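Local coordinates for putative peptidoglycan-binding/hydrolysing protein (Peptoclostridium difficile, PDB 5TV7) that probably binds peptidoglycan of the bacterial cell wall and may hydrolyse it, and here holds glutamine hydroxamate in a pocket, at residues N144-V147 and S148-K152; G159-P163 and A164-K168; E34-Q38 and E39-E43; T94-S97 and N98-T102; K116-K119 and A120-M124. All blocks are in the same frame, centred on the assembly; numbering follows the deposited sequence.

Contact 5, on helix 116-127, is the buried one, its centre about 4 Å from the centre of the chain; contact 4, the end of the hairpin of strands 92-96 and 100-104, lies at the surface, and contacts 1, 2 and 3 are partly buried. Contacts 1 and 5 share one chemistry, a valine methyl against a glutamine amide one helical turn on. Contacts 2 and 3 both start helices, the first bound to glutamine hydroxamate, the second laced by polar side chains. Contact 5 touches contact 2 through Trp166 and contact 4 through Ile95 and Leu101, while Gln150 carries contact 1 to contact 2. Contact 3 touches none of the others.

Contact 1. Residues N144-V147 and S148-K152; sequences NAVV and SFQKK
Chi1 of 171° swings Val146 CG1 away from its own nitrogen, and chi1 of -72° lays Gln150 CG back along the helix; with the Gln150 chain extended beyond CG, the methyl and the amide one turn later are brought together. Val146 CG1 lies 3.6 Å from Gln150 NE2, and the two side chains meet at a slant. Nearer the backbone, Gln150 CG rests 3.2 Å from Val146 O, the same oxygen that accepts the helical bond from Gln150 N at 2.8 Å (N-H...O angle 163°). The buried amide reaches the glutamine hydroxamate pocket, and its polar atoms are satisfied beyond the helix: NE2 bonds to Thr165 OG1, and OE1 accepts from Gly159 N. One residue along, Val147 and Lys151 run side by side, Val147 CG1 coming 3.9 Å from Lys151 CE, on the more exposed flank. The contact spans the last nine residues of helix 140-152. Phe149 packs on helix 163-173 and, together with Val146, on Leu125 of helix 116-127.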
loop_
_atom_site.group_PDB
_atom_site.type_symbol
_atom_site.label_atom_id
_atom_site.label_comp_id
_atom_site.label_asym_id
_atom_site.label_seq_id
_atom_site.Cartn_x
_atom_site.Cartn_y
_atom_site.Cartn_z
ATOM N N ASN A 144 -5.822 2.199 -10.645
ATOM C CA ASN A 144 -5.085 1.784 -11.852
ATOM C C ASN A 144 -4.191 0.591 -11.582
ATOM O O ASN A 144 -4.129 -0.325 -12.400
ATOM C CB ASN A 144 -4.241 2.928 -12.418
ATOM C CG ASN A 144 -5.079 4.118 -12.866
ATOM O OD1 ASN A 144 -6.267 3.995 -13.160
ATOM N ND2 ASN A 144 -4.449 5.282 -12.920
ATOM N N ALA A 145 -3.537 0.587 -10.420
ATOM C CA ALA A 145 -2.651 -0.495 -10.045
ATOM C C ALA A 145 -3.438 -1.788 -9.851
ATOM O O ALA A 145 -3.030 -2.834 -10.353
ATOM C CB ALA A 145 -1.876 -0.138 -8.791
ATOM N N VAL A 146 -4.581 -1.702 -9.170
ATOM C CA VAL A 146 -5.414 -2.865 -8.926
ATOM C C VAL A 146 -5.914 -3.455 -10.251
ATOM O O VAL A 146 -5.832 -4.663 -10.455
ATOM C CB VAL A 146 -6.580 -2.532 -7.979
ATOM C CG1 VAL A 146 -7.568 -3.679 -7.899
ATOM C CG2 VAL A 146 -6.053 -2.194 -6.583
ATOM N N VAL A 147 -6.410 -2.613 -11.151
ATOM C CA VAL A 147 -6.862 -3.078 -12.486
ATOM C C VAL A 147 -5.704 -3.761 -13.227
ATOM O O VAL A 147 -5.881 -4.858 -13.771
ATOM C CB VAL A 147 -7.445 -1.914 -13.321
ATOM C CG1 VAL A 147 -7.656 -2.297 -14.791
ATOM C CG2 VAL A 147 -8.749 -1.424 -12.695
ATOM N N SER A 148 -4.522 -3.133 -13.218
ATOM C CA SER A 148 -3.342 -3.703 -13.888
ATOM C C SER A 148 -2.947 -5.051 -13.298
ATOM O O SER A 148 -2.630 -5.993 -14.023
ATOM C CB SER A 148 -2.143 -2.751 -13.794
ATOM O OG SER A 148 -2.377 -1.573 -14.528
ATOM N N PHE A 149 -2.924 -5.106 -11.970
ATOM C CA PHE A 149 -2.617 -6.324 -11.241
ATOM C C PHE A 149 -3.602 -7.415 -11.596
ATOM O O PHE A 149 -3.218 -8.543 -11.881
ATOM C CB PHE A 149 -2.626 -6.058 -9.726
ATOM C CG PHE A 149 -2.498 -7.300 -8.890
ATOM C CD1 PHE A 149 -1.263 -7.872 -8.659
ATOM C CD2 PHE A 149 -3.619 -7.884 -8.314
ATOM C CE1 PHE A 149 -1.139 -9.019 -7.868
ATOM C CE2 PHE A 149 -3.505 -9.021 -7.521
ATOM C CZ PHE A 149 -2.266 -9.594 -7.307
ATOM N N GLN A 150 -4.881 -7.074 -11.581
ATOM C CA GLN A 150 -5.918 -8.042 -11.915
ATOM C C GLN A 150 -5.762 -8.567 -13.339
ATOM O O GLN A 150 -5.911 -9.777 -13.584
ATOM C CB GLN A 150 -7.301 -7.433 -11.685
ATOM C CG GLN A 150 -7.620 -7.293 -10.213
ATOM C CD GLN A 150 -8.799 -6.396 -9.925
ATOM O OE1 GLN A 150 -9.121 -5.495 -10.702
ATOM N NE2 GLN A 150 -9.418 -6.604 -8.769
ATOM N N LYS A 151 -5.453 -7.677 -14.281
ATOM C CA LYS A 151 -5.249 -8.123 -15.661
ATOM C C LYS A 151 -4.026 -9.026 -15.757
ATOM O O LYS A 151 -4.080 -10.071 -16.388
ATOM C CB LYS A 151 -5.114 -6.950 -16.620
ATOM C CG LYS A 151 -6.430 -6.230 -16.882
ATOM C CD LYS A 151 -6.216 -4.989 -17.742
ATOM C CE LYS A 151 -7.536 -4.329 -18.131
ATOM N NZ LYS A 151 -7.275 -3.084 -18.914
ATOM N N LYS A 152 -2.942 -8.650 -15.095
ATOM C CA LYS A 152 -1.739 -9.455 -15.136
ATOM C C LYS A 152 -1.975 -10.882 -14.635
ATOM O O LYS A 152 -1.464 -11.837 -15.230
ATOM C CB LYS A 152 -0.605 -8.809 -14.321
ATOM C CG LYS A 152 0.689 -9.631 -14.283
ATOM C CD LYS A 152 1.842 -8.851 -13.665
ATOM C CE LYS A 152 3.153 -9.625 -13.731
ATOM N NZ LYS A 152 4.287 -8.862 -13.123
#

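Contact 2. Residues G159-P163 and A164-K168; sequences GIIGP and ATWDK. With HGA (glutamine hydroxamate), chain C.
Apolar contact across this helix start is made by Ile161 and Trp166, whose side chains cross at about a right angle. The CG2 methyl of Ile161 sits over one face of the indole, 3.6 Å from the centroid of the five-membered ring and 16° off its normal, which satisfies the geometry of a CH-pi contact. Chi1 of -52° sets Ile161 CG1 beside the backbone N and leaves CG2 anti to it, which is the branch laid on the indole.

Backbone hydrogen bonds form the second group. Gly162 stands at the N-cap, and its O accepts from Trp166 N at 2.9 Å with an N-H...O angle of 166°; Asp167 N then bonds to Pro163 O at 3.0 Å.

Ligand bonds form the third. Glutamine hydroxamate places its carboxylate at the N-terminus of the helix, where Thr165 grips the ligand O twice, through OG1 at 2.7 Å and N at 2.9 Å, and Gly162 N adds a weak bond. Ala164 N donates to the ligand OXT at 3.1 Å, while the ligand N donates to Ile160 O at 2.9 Å. The helix dipole would be expected to favour an anion here.

The loop and the start of helix 163-173 pack against helix 116-127, where Ile161 and Trp166 both touch Ala121, and against Val146 and Phe149 of helix 140-152.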
loop_
_atom_site.group_PDB
_atom_site.type_symbol
_atom_site.label_atom_id
_atom_site.label_comp_id
_atom_site.label_asym_id
_atom_site.label_seq_id
_atom_site.Cartn_x
_atom_site.Cartn_y
_atom_site.Cartn_z
ATOM N N GLY A 159 -11.182 -3.343 -10.445
ATOM C CA GLY A 159 -10.569 -2.335 -9.593
ATOM C C GLY A 159 -10.960 -2.434 -8.131
ATOM O O GLY A 159 -10.651 -1.550 -7.347
ATOM N N ILE A 160 -11.614 -3.526 -7.760
ATOM C CA ILE A 160 -12.069 -3.741 -6.402
ATOM C C ILE A 160 -11.248 -4.842 -5.756
ATOM O O ILE A 160 -11.031 -5.901 -6.342
ATOM C CB ILE A 160 -13.561 -4.108 -6.399
ATOM C CG1 ILE A 160 -14.363 -2.932 -6.976
ATOM C CG2 ILE A 160 -14.037 -4.447 -4.989
ATOM C CD1 ILE A 160 -15.847 -3.146 -6.977
ATOM N N ILE A 161 -10.765 -4.591 -4.552
ATOM C CA ILE A 161 -9.996 -5.616 -3.875
ATOM C C ILE A 161 -10.948 -6.379 -2.971
ATOM O O ILE A 161 -11.391 -5.880 -1.947
ATOM C CB ILE A 161 -8.821 -5.059 -3.069
ATOM C CG1 ILE A 161 -7.954 -4.136 -3.950
ATOM C CG2 ILE A 161 -8.009 -6.228 -2.505
ATOM C CD1 ILE A 161 -6.821 -3.452 -3.206
ATOM N N GLY A 162 -11.278 -7.582 -3.403
ATOM C CA GLY A 162 -12.113 -8.503 -2.665
ATOM C C GLY A 162 -11.312 -9.773 -2.444
ATOM O O GLY A 162 -10.101 -9.798 -2.695
ATOM N N PRO A 163 -11.972 -10.829 -1.987
ATOM C CA PRO A 163 -11.324 -12.104 -1.656
ATOM C C PRO A 163 -10.312 -12.649 -2.659
ATOM O O PRO A 163 -9.206 -12.999 -2.263
ATOM C CB PRO A 163 -12.515 -13.062 -1.524
ATOM C CG PRO A 163 -13.600 -12.195 -0.977
ATOM C CD PRO A 163 -13.391 -10.819 -1.569
ATOM N N ALA A 164 -10.676 -12.720 -3.937
ATOM C CA ALA A 164 -9.765 -13.271 -4.946
ATOM C C ALA A 164 -8.511 -12.413 -5.115
ATOM O O ALA A 164 -7.413 -12.941 -5.255
ATOM C CB ALA A 164 -10.476 -13.435 -6.283
ATOM N N THR A 165 -8.681 -11.094 -5.102
ATOM C CA THR A 165 -7.546 -10.194 -5.282
ATOM C C THR A 165 -6.637 -10.203 -4.036
ATOM O O THR A 165 -5.412 -10.179 -4.174
ATOM C CB THR A 165 -8.013 -8.772 -5.658
ATOM O OG1 THR A 165 -8.734 -8.839 -6.895
ATOM C CG2 THR A 165 -6.820 -7.818 -5.829
ATOM N N TRP A 166 -7.235 -10.276 -2.837
ATOM C CA TRP A 166 -6.435 -10.358 -1.604
ATOM C C TRP A 166 -5.615 -11.617 -1.611
ATOM O O TRP A 166 -4.448 -11.598 -1.249
ATOM C CB TRP A 166 -7.291 -10.409 -0.356
ATOM C CG TRP A 166 -7.909 -9.140 0.097
ATOM C CD1 TRP A 166 -9.240 -8.902 0.263
ATOM C CD2 TRP A 166 -7.232 -7.945 0.486
ATOM N NE1 TRP A 166 -9.432 -7.635 0.753
ATOM C CE2 TRP A 166 -8.216 -7.024 0.895
ATOM C CE3 TRP A 166 -5.888 -7.562 0.538
ATOM C CZ2 TRP A 166 -7.904 -5.732 1.330
ATOM C CZ3 TRP A 166 -5.575 -6.280 0.990
ATOM C CH2 TRP A 166 -6.580 -5.383 1.374
ATOM N N ASP A 167 -6.239 -12.716 -2.026
ATOM C CA ASP A 167 -5.579 -14.012 -2.056
ATOM C C ASP A 167 -4.357 -13.991 -2.958
ATOM O O ASP A 167 -3.283 -14.488 -2.582
ATOM C CB ASP A 167 -6.563 -15.075 -2.536
ATOM C CG ASP A 167 -5.939 -16.451 -2.639
ATOM O OD1 ASP A 167 -5.614 -17.064 -1.598
ATOM O OD2 ASP A 167 -5.799 -16.939 -3.781
ATOM N N LYS A 168 -4.507 -13.383 -4.132
ATOM C CA LYS A 168 -3.416 -13.334 -5.096
ATOM C C LYS A 168 -2.300 -12.426 -4.570
ATOM O O LYS A 168 -1.134 -12.776 -4.635
ATOM C CB LYS A 168 -3.919 -12.886 -6.481
ATOM C CG LYS A 168 -2.948 -13.169 -7.615
ATOM C CD LYS A 168 -2.835 -14.668 -7.884
ATOM C CE LYS A 168 -1.676 -14.969 -8.811
ATOM N NZ LYS A 168 -1.321 -16.422 -8.838
HETATM N N HGA C . -12.659 -8.050 -7.348
HETATM C CA HGA C . -13.295 -8.799 -6.276
HETATM C CB HGA C . -14.589 -9.424 -6.812
HETATM C CG HGA C . -15.682 -9.576 -5.745
HETATM C CD HGA C . -16.298 -8.249 -5.344
HETATM O OE1 HGA C . -16.233 -7.886 -4.183
HETATM N NE2 HGA C . -16.890 -7.522 -6.295
HETATM O OZ2 HGA C . -17.443 -6.274 -6.009
HETATM C C HGA C . -12.335 -9.845 -5.747
HETATM O O HGA C . -11.111 -9.618 -5.843
HETATM O OXT HGA C . -12.773 -10.890 -5.206
#

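Contact 3. Residues E34-Q38 and E39-E43; sequences ENAPQ and EIRDE
Gln38 turns its amide between Arg41 and Asp42, crossing each side chain at a slant: the amide plane stands 50° from the guanidinium and 64° from the carboxylate. A bend at chi2 (58°) folds the Gln38 chain back over the first helical turn. Its NE2 then donates to Asp42 OD1 at 2.9 Å, reaching that oxygen from above the carboxylate plane, while its OE1 receives a weak, 3.3 Å bond from Arg41 NE at the guanidinium edge. The farther end of Arg41 is held by Tyr33, whose backbone O accepts from NH2. On the apolar flank Pro37 and Ile40 lie side by side, pointing the same way, with Pro37 CD 4.0 Å from Ile40 CG1; Ile40 CG2 also meets Ala36 CB at 3.9 Å. Pro37 O accepts from Arg41 N at 2.8 Å and, weakly, from Ile40 N. This is the start of helix 38-46, with Pro37 as the N-cap residue, in the N-terminal putative peptidoglycan-binding domain.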
loop_
_atom_site.group_PDB
_atom_site.type_symbol
_atom_site.label_atom_id
_atom_site.label_comp_id
_atom_site.label_asym_id
_atom_site.label_seq_id
_atom_site.Cartn_x
_atom_site.Cartn_y
_atom_site.Cartn_z
ATOM N N GLU A 34 2.608 16.974 6.693
ATOM C CA GLU A 34 3.334 18.243 6.832
ATOM C C GLU A 34 4.862 18.077 6.739
ATOM O O GLU A 34 5.544 18.975 6.253
ATOM C CB GLU A 34 2.926 19.003 8.101
ATOM C CG GLU A 34 3.157 18.283 9.419
ATOM C CD GLU A 34 2.839 19.159 10.623
ATOM O OE1 GLU A 34 2.601 20.378 10.449
ATOM O OE2 GLU A 34 2.841 18.630 11.754
ATOM N N ASN A 35 5.391 16.931 7.169
ATOM C CA ASN A 35 6.849 16.680 7.104
ATOM C C ASN A 35 7.320 16.028 5.807
ATOM O O ASN A 35 8.513 16.052 5.504
ATOM C CB ASN A 35 7.302 15.785 8.266
ATOM C CG ASN A 35 7.121 16.436 9.622
ATOM O OD1 ASN A 35 6.832 15.758 10.607
ATOM N ND2 ASN A 35 7.278 17.752 9.682
ATOM N N ALA A 36 6.394 15.440 5.052
ATOM C CA ALA A 36 6.754 14.709 3.832
ATOM C C ALA A 36 7.432 15.572 2.774
ATOM O O ALA A 36 7.196 16.780 2.718
ATOM C CB ALA A 36 5.522 14.038 3.230
ATOM N N PRO A 37 8.290 14.950 1.933
ATOM C CA PRO A 37 8.892 15.709 0.836
ATOM C C PRO A 37 7.777 16.272 -0.038
ATOM O O PRO A 37 6.709 15.654 -0.148
ATOM C CB PRO A 37 9.712 14.658 0.076
ATOM C CG PRO A 37 9.975 13.578 1.068
ATOM C CD PRO A 37 8.796 13.563 1.992
ATOM N N GLN A 38 8.021 17.420 -0.659
ATOM C CA GLN A 38 6.992 18.090 -1.450
ATOM C C GLN A 38 6.396 17.237 -2.571
ATOM O O GLN A 38 5.203 17.319 -2.838
ATOM C CB GLN A 38 7.513 19.414 -2.019
ATOM C CG GLN A 38 6.414 20.287 -2.604
ATOM C CD GLN A 38 5.328 20.628 -1.592
ATOM O OE1 GLN A 38 5.595 20.771 -0.398
ATOM N NE2 GLN A 38 4.097 20.769 -2.070
ATOM N N GLU A 39 7.224 16.432 -3.227
ATOM C CA GLU A 39 6.747 15.549 -4.294
ATOM C C GLU A 39 5.735 14.525 -3.739
ATOM O O GLU A 39 4.771 14.144 -4.418
ATOM C CB GLU A 39 7.933 14.859 -4.962
ATOM C CG GLU A 39 7.559 13.969 -6.133
ATOM C CD GLU A 39 8.756 13.551 -6.971
ATOM O OE1 GLU A 39 9.814 14.229 -6.914
ATOM O OE2 GLU A 39 8.627 12.550 -7.714
ATOM N N ILE A 40 5.962 14.115 -2.492
ATOM C CA ILE A 40 5.073 13.202 -1.783
ATOM C C ILE A 40 3.824 13.971 -1.325
ATOM O O ILE A 40 2.719 13.443 -1.381
ATOM C CB ILE A 40 5.806 12.526 -0.596
ATOM C CG1 ILE A 40 7.026 11.739 -1.103
ATOM C CG2 ILE A 40 4.874 11.619 0.194
ATOM C CD1 ILE A 40 6.714 10.668 -2.139
ATOM N N ARG A 41 3.995 15.220 -0.888
ATOM C CA ARG A 41 2.846 16.039 -0.478
ATOM C C ARG A 41 1.879 16.276 -1.632
ATOM O O ARG A 41 0.669 16.216 -1.447
ATOM C CB ARG A 41 3.287 17.384 0.089
ATOM C CG ARG A 41 3.839 17.322 1.502
ATOM C CD ARG A 41 4.314 18.690 1.977
ATOM N NE ARG A 41 3.306 19.742 1.784
ATOM C CZ ARG A 41 2.288 20.007 2.610
ATOM N NH1 ARG A 41 1.442 20.999 2.321
ATOM N NH2 ARG A 41 2.096 19.298 3.718
ATOM N N ASP A 42 2.421 16.542 -2.817
ATOM C CA ASP A 42 1.594 16.792 -4.007
ATOM C C ASP A 42 0.861 15.537 -4.450
ATOM O O ASP A 42 -0.281 15.606 -4.893
ATOM C CB ASP A 42 2.451 17.322 -5.157
ATOM C CG ASP A 42 3.088 18.665 -4.839
ATOM O OD1 ASP A 42 2.456 19.483 -4.126
ATOM O OD2 ASP A 42 4.222 18.903 -5.313
ATOM N N GLU A 43 1.529 14.396 -4.328
ATOM C CA GLU A 43 0.932 13.124 -4.706
ATOM C C GLU A 43 -0.250 12.834 -3.757
ATOM O O GLU A 43 -1.326 12.440 -4.202
ATOM C CB GLU A 43 1.985 12.012 -4.651
ATOM C CG GLU A 43 1.571 10.726 -5.353
ATOM C CD GLU A 43 2.546 9.567 -5.143
ATOM O OE1 GLU A 43 3.619 9.753 -4.519
ATOM O OE2 GLU A 43 2.224 8.449 -5.604
#

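Contact 4. Residues T94-S97 and N98-T102; sequences TIMS and NEYLT
Strands 94-96 and 100-102 run antiparallel at 164°, their axes 4.5 Å apart, as the two arms of a beta hairpin, and Ile95 and Leu101 form a hydrogen-bonded pair (Ile95 N to Leu101 O 2.7 Å, Leu101 N to Ile95 O 2.9 Å). Thr94, Met96, Tyr100 and Thr102 share one face. There the Tyr100 ring is met edge-on by Thr94 CG2, 3.9 Å from CD1, and by the selenium of Met96, a selenomethionine, 5.3 Å from the ring centroid and 89° off its normal: a Met-aromatic contact in the ring plane. Ile95 and Leu101 point to the other face, which helix 116-127 covers. At the turn, Ser97 N bonds to Glu99 O, and the Ser97 hydroxyl, set between its backbone N and carbonyl carbon (chi1 57°), accepts from Glu99 N at 3.1 Å. A water joins Ser97 O to Tyr100 OH. Farther from the turn, at the non-hydrogen-bonded pair Thr94-Thr102, the two hydroxyls are hydrogen-bonded, OG1 to OG1, at 2.8 Å.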
loop_
_atom_site.group_PDB
_atom_site.type_symbol
_atom_site.label_atom_id
_atom_site.label_comp_id
_atom_site.label_asym_id
_atom_site.label_seq_id
_atom_site.Cartn_x
_atom_site.Cartn_y
_atom_site.Cartn_z
ATOM N N THR A 94 -1.286 -10.213 7.415
ATOM C CA THR A 94 -0.626 -9.382 8.409
ATOM C C THR A 94 0.561 -8.695 7.771
ATOM O O THR A 94 1.387 -9.339 7.124
ATOM C CB THR A 94 -0.134 -10.219 9.613
ATOM O OG1 THR A 94 -1.235 -10.953 10.137
ATOM C CG2 THR A 94 0.441 -9.320 10.725
ATOM N N ILE A 95 0.590 -7.374 7.907
ATOM C CA ILE A 95 1.705 -6.557 7.495
ATOM C C ILE A 95 2.566 -6.394 8.765
ATOM O O ILE A 95 2.105 -5.852 9.769
ATOM C CB ILE A 95 1.238 -5.187 6.971
ATOM C CG1 ILE A 95 0.287 -5.362 5.766
ATOM C CG2 ILE A 95 2.443 -4.316 6.602
ATOM C CD1 ILE A 95 0.880 -6.056 4.554
HETATM N N MSE A 96 3.801 -6.874 8.705
HETATM C CA MSE A 96 4.709 -6.883 9.858
HETATM C C MSE A 96 5.865 -5.920 9.750
HETATM O O MSE A 96 6.558 -5.871 8.746
HETATM C CB MSE A 96 5.282 -8.298 10.013
HETATM C CG MSE A 96 4.256 -9.373 9.647
HETATM SE SE MSE A 96 4.832 -11.185 10.171
HETATM C CE MSE A 96 5.847 -11.566 8.512
ATOM N N SER A 97 6.039 -5.130 10.801
ATOM C CA SER A 97 7.155 -4.199 10.958
ATOM C C SER A 97 7.474 -4.333 12.445
ATOM O O SER A 97 7.567 -5.461 12.944
ATOM C CB SER A 97 6.730 -2.788 10.579
ATOM O OG SER A 97 5.623 -2.372 11.351
ATOM N N ASN A 98 7.652 -3.226 13.157
ATOM C CA ASN A 98 7.781 -3.332 14.619
ATOM C C ASN A 98 6.375 -3.566 15.172
ATOM O O ASN A 98 6.202 -4.104 16.266
ATOM C CB ASN A 98 8.406 -2.085 15.242
ATOM C CG ASN A 98 7.691 -0.815 14.860
ATOM O OD1 ASN A 98 7.105 -0.717 13.784
ATOM N ND2 ASN A 98 7.759 0.179 15.726
ATOM N N GLU A 99 5.383 -3.144 14.391
ATOM C CA GLU A 99 3.974 -3.314 14.721
ATOM C C GLU A 99 3.355 -4.328 13.768
ATOM O O GLU A 99 3.974 -4.703 12.779
ATOM C CB GLU A 99 3.255 -1.968 14.623
ATOM C CG GLU A 99 3.832 -0.928 15.579
ATOM C CD GLU A 99 3.024 0.358 15.652
ATOM O OE1 GLU A 99 2.153 0.586 14.782
ATOM O OE2 GLU A 99 3.269 1.149 16.594
ATOM N N TYR A 100 2.135 -4.762 14.064
ATOM C CA TYR A 100 1.447 -5.755 13.250
ATOM C C TYR A 100 0.084 -5.254 12.847
ATOM O O TYR A 100 -0.780 -5.032 13.694
ATOM C CB TYR A 100 1.318 -7.088 13.999
ATOM C CG TYR A 100 2.643 -7.734 14.264
ATOM C CD1 TYR A 100 3.212 -8.579 13.328
ATOM C CD2 TYR A 100 3.348 -7.476 15.431
ATOM C CE1 TYR A 100 4.445 -9.174 13.547
ATOM C CE2 TYR A 100 4.588 -8.062 15.656
ATOM C CZ TYR A 100 5.128 -8.910 14.699
ATOM O OH TYR A 100 6.348 -9.508 14.885
ATOM N N LEU A 101 -0.083 -5.066 11.543
ATOM C CA LEU A 101 -1.317 -4.610 10.948
ATOM C C LEU A 101 -1.962 -5.813 10.304
ATOM O O LEU A 101 -1.451 -6.315 9.315
ATOM C CB LEU A 101 -0.991 -3.584 9.872
ATOM C CG LEU A 101 -2.153 -3.113 9.012
ATOM C CD1 LEU A 101 -3.135 -2.345 9.883
ATOM C CD2 LEU A 101 -1.632 -2.259 7.862
ATOM N N THR A 102 -3.073 -6.287 10.863
ATOM C CA THR A 102 -3.766 -7.463 10.322
ATOM C C THR A 102 -5.145 -7.086 9.782
ATOM O O THR A 102 -5.878 -6.331 10.413
ATOM C CB THR A 102 -3.865 -8.574 11.395
ATOM O OG1 THR A 102 -2.545 -9.037 11.709
ATOM C CG2 THR A 102 -4.676 -9.756 10.903
HETATM O O HOH W 1 5.647 0.171 11.481
HETATM O O HOH W 2 8.511 -7.494 15.163
#

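Contact 5. Residues K116-K119 and A120-M124; sequences KEVK and AAQIM
Gln122 lies back along its own helix against Val118, one turn earlier, and its side chain can be followed outward. CB is 3.5 Å from both Val118 O and Lys119 O. CG, anti to the carbonyl carbon at chi1 -73°, closes to 3.3 Å from Val118 O, the oxygen that also accepts from Gln122 N at 2.9 Å. From there the chain runs extended (chi2 169°), so that CD comes beside the Val118 methyl CG1. At the tip NE2 is 3.6 Å from that CG1, while the hydrogen bonds of the buried amide reach beyond this helix: OE1 accepts from Ser136 N and NE2 bonds to Thr142 OG1. The amide therefore ties the helix to residues that follow it in the chain.

Lys119 and Ile123 make a second pairing one turn apart, Lys119 CG lying 4.0 Å from Ile123 CD1. Successive i to i+4 backbone bonds, such as Ala120 N to Lys116 O with an N-H...O angle of 161°, identify a regular alpha-helix. Small Ala120 and Ala121 face Ile95 and Trp166 respectively, placing helix 116-127, within the second putative peptidoglycan-binding family region, between the antiparallel sheet and helix 163-173.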
loop_
_atom_site.group_PDB
_atom_site.type_symbol
_atom_site.label_atom_id
_atom_site.label_comp_id
_atom_site.label_asym_id
_atom_site.label_seq_id
_atom_site.Cartn_x
_atom_site.Cartn_y
_atom_site.Cartn_z
ATOM N N LYS A 116 -6.789 1.021 7.196
ATOM C CA LYS A 116 -5.703 0.049 7.271
ATOM C C LYS A 116 -5.722 -1.006 6.167
ATOM O O LYS A 116 -4.661 -1.476 5.765
ATOM C CB LYS A 116 -5.666 -0.612 8.653
ATOM C CG LYS A 116 -6.778 -1.604 8.923
ATOM C CD LYS A 116 -6.762 -2.025 10.387
ATOM C CE LYS A 116 -7.658 -3.226 10.638
ATOM N NZ LYS A 116 -9.046 -3.012 10.151
ATOM N N GLU A 117 -6.904 -1.386 5.684
ATOM C CA GLU A 117 -6.983 -2.346 4.582
ATOM C C GLU A 117 -6.371 -1.745 3.326
ATOM O O GLU A 117 -5.640 -2.417 2.604
ATOM C CB GLU A 117 -8.414 -2.795 4.274
ATOM C CG GLU A 117 -9.087 -3.642 5.336
ATOM C CD GLU A 117 -9.620 -2.852 6.508
ATOM O OE1 GLU A 117 -9.656 -1.593 6.456
ATOM O OE2 GLU A 117 -10.004 -3.509 7.502
ATOM N N VAL A 118 -6.667 -0.476 3.084
ATOM C CA VAL A 118 -6.117 0.229 1.931
ATOM C C VAL A 118 -4.587 0.275 2.042
ATOM O O VAL A 118 -3.879 -0.024 1.064
ATOM C CB VAL A 118 -6.722 1.644 1.794
ATOM C CG1 VAL A 118 -6.032 2.427 0.686
ATOM C CG2 VAL A 118 -8.209 1.547 1.509
ATOM N N LYS A 119 -4.078 0.605 3.234
ATOM C CA LYS A 119 -2.632 0.662 3.452
ATOM C C LYS A 119 -1.970 -0.671 3.144
ATOM O O LYS A 119 -0.953 -0.716 2.446
ATOM C CB LYS A 119 -2.303 1.068 4.883
ATOM C CG LYS A 119 -0.806 1.218 5.146
ATOM C CD LYS A 119 -0.548 1.668 6.565
ATOM C CE LYS A 119 0.936 1.679 6.841
ATOM N NZ LYS A 119 1.213 2.076 8.247
ATOM N N ALA A 120 -2.571 -1.750 3.641
ATOM C CA ALA A 120 -2.041 -3.089 3.429
ATOM C C ALA A 120 -1.962 -3.417 1.947
ATOM O O ALA A 120 -0.942 -3.925 1.473
ATOM C CB ALA A 120 -2.888 -4.123 4.157
ATOM N N ALA A 121 -3.021 -3.098 1.211
ATOM C CA ALA A 121 -3.043 -3.350 -0.232
ATOM C C ALA A 121 -1.969 -2.527 -0.939
ATOM O O ALA A 121 -1.310 -3.017 -1.839
ATOM C CB ALA A 121 -4.420 -3.039 -0.811
ATOM N N GLN A 122 -1.778 -1.282 -0.498
ATOM C CA GLN A 122 -0.789 -0.403 -1.114
ATOM C C GLN A 122 0.627 -0.911 -0.894
ATOM O O GLN A 122 1.466 -0.815 -1.784
ATOM C CB GLN A 122 -0.949 1.033 -0.598
ATOM C CG GLN A 122 -2.189 1.693 -1.189
ATOM C CD GLN A 122 -2.568 3.002 -0.534
ATOM O OE1 GLN A 122 -2.209 3.286 0.623
ATOM N NE2 GLN A 122 -3.329 3.803 -1.263
ATOM N N ILE A 123 0.884 -1.428 0.299
ATOM C CA ILE A 123 2.169 -1.995 0.607
ATOM C C ILE A 123 2.440 -3.197 -0.296
ATOM O O ILE A 123 3.491 -3.277 -0.896
ATOM C CB ILE A 123 2.280 -2.368 2.084
ATOM C CG1 ILE A 123 2.450 -1.080 2.896
ATOM C CG2 ILE A 123 3.464 -3.298 2.307
ATOM C CD1 ILE A 123 2.217 -1.240 4.373
HETATM N N MSE A 124 1.474 -4.089 -0.418
HETATM C CA MSE A 124 1.635 -5.284 -1.261
HETATM C C MSE A 124 1.786 -4.947 -2.733
HETATM O O MSE A 124 2.633 -5.524 -3.426
HETATM C CB MSE A 124 0.455 -6.222 -1.006
HETATM C CG MSE A 124 0.621 -6.839 0.378
HETATM SE SE MSE A 124 -0.678 -8.276 0.670
HETATM C CE MSE A 124 -2.247 -7.154 0.876
#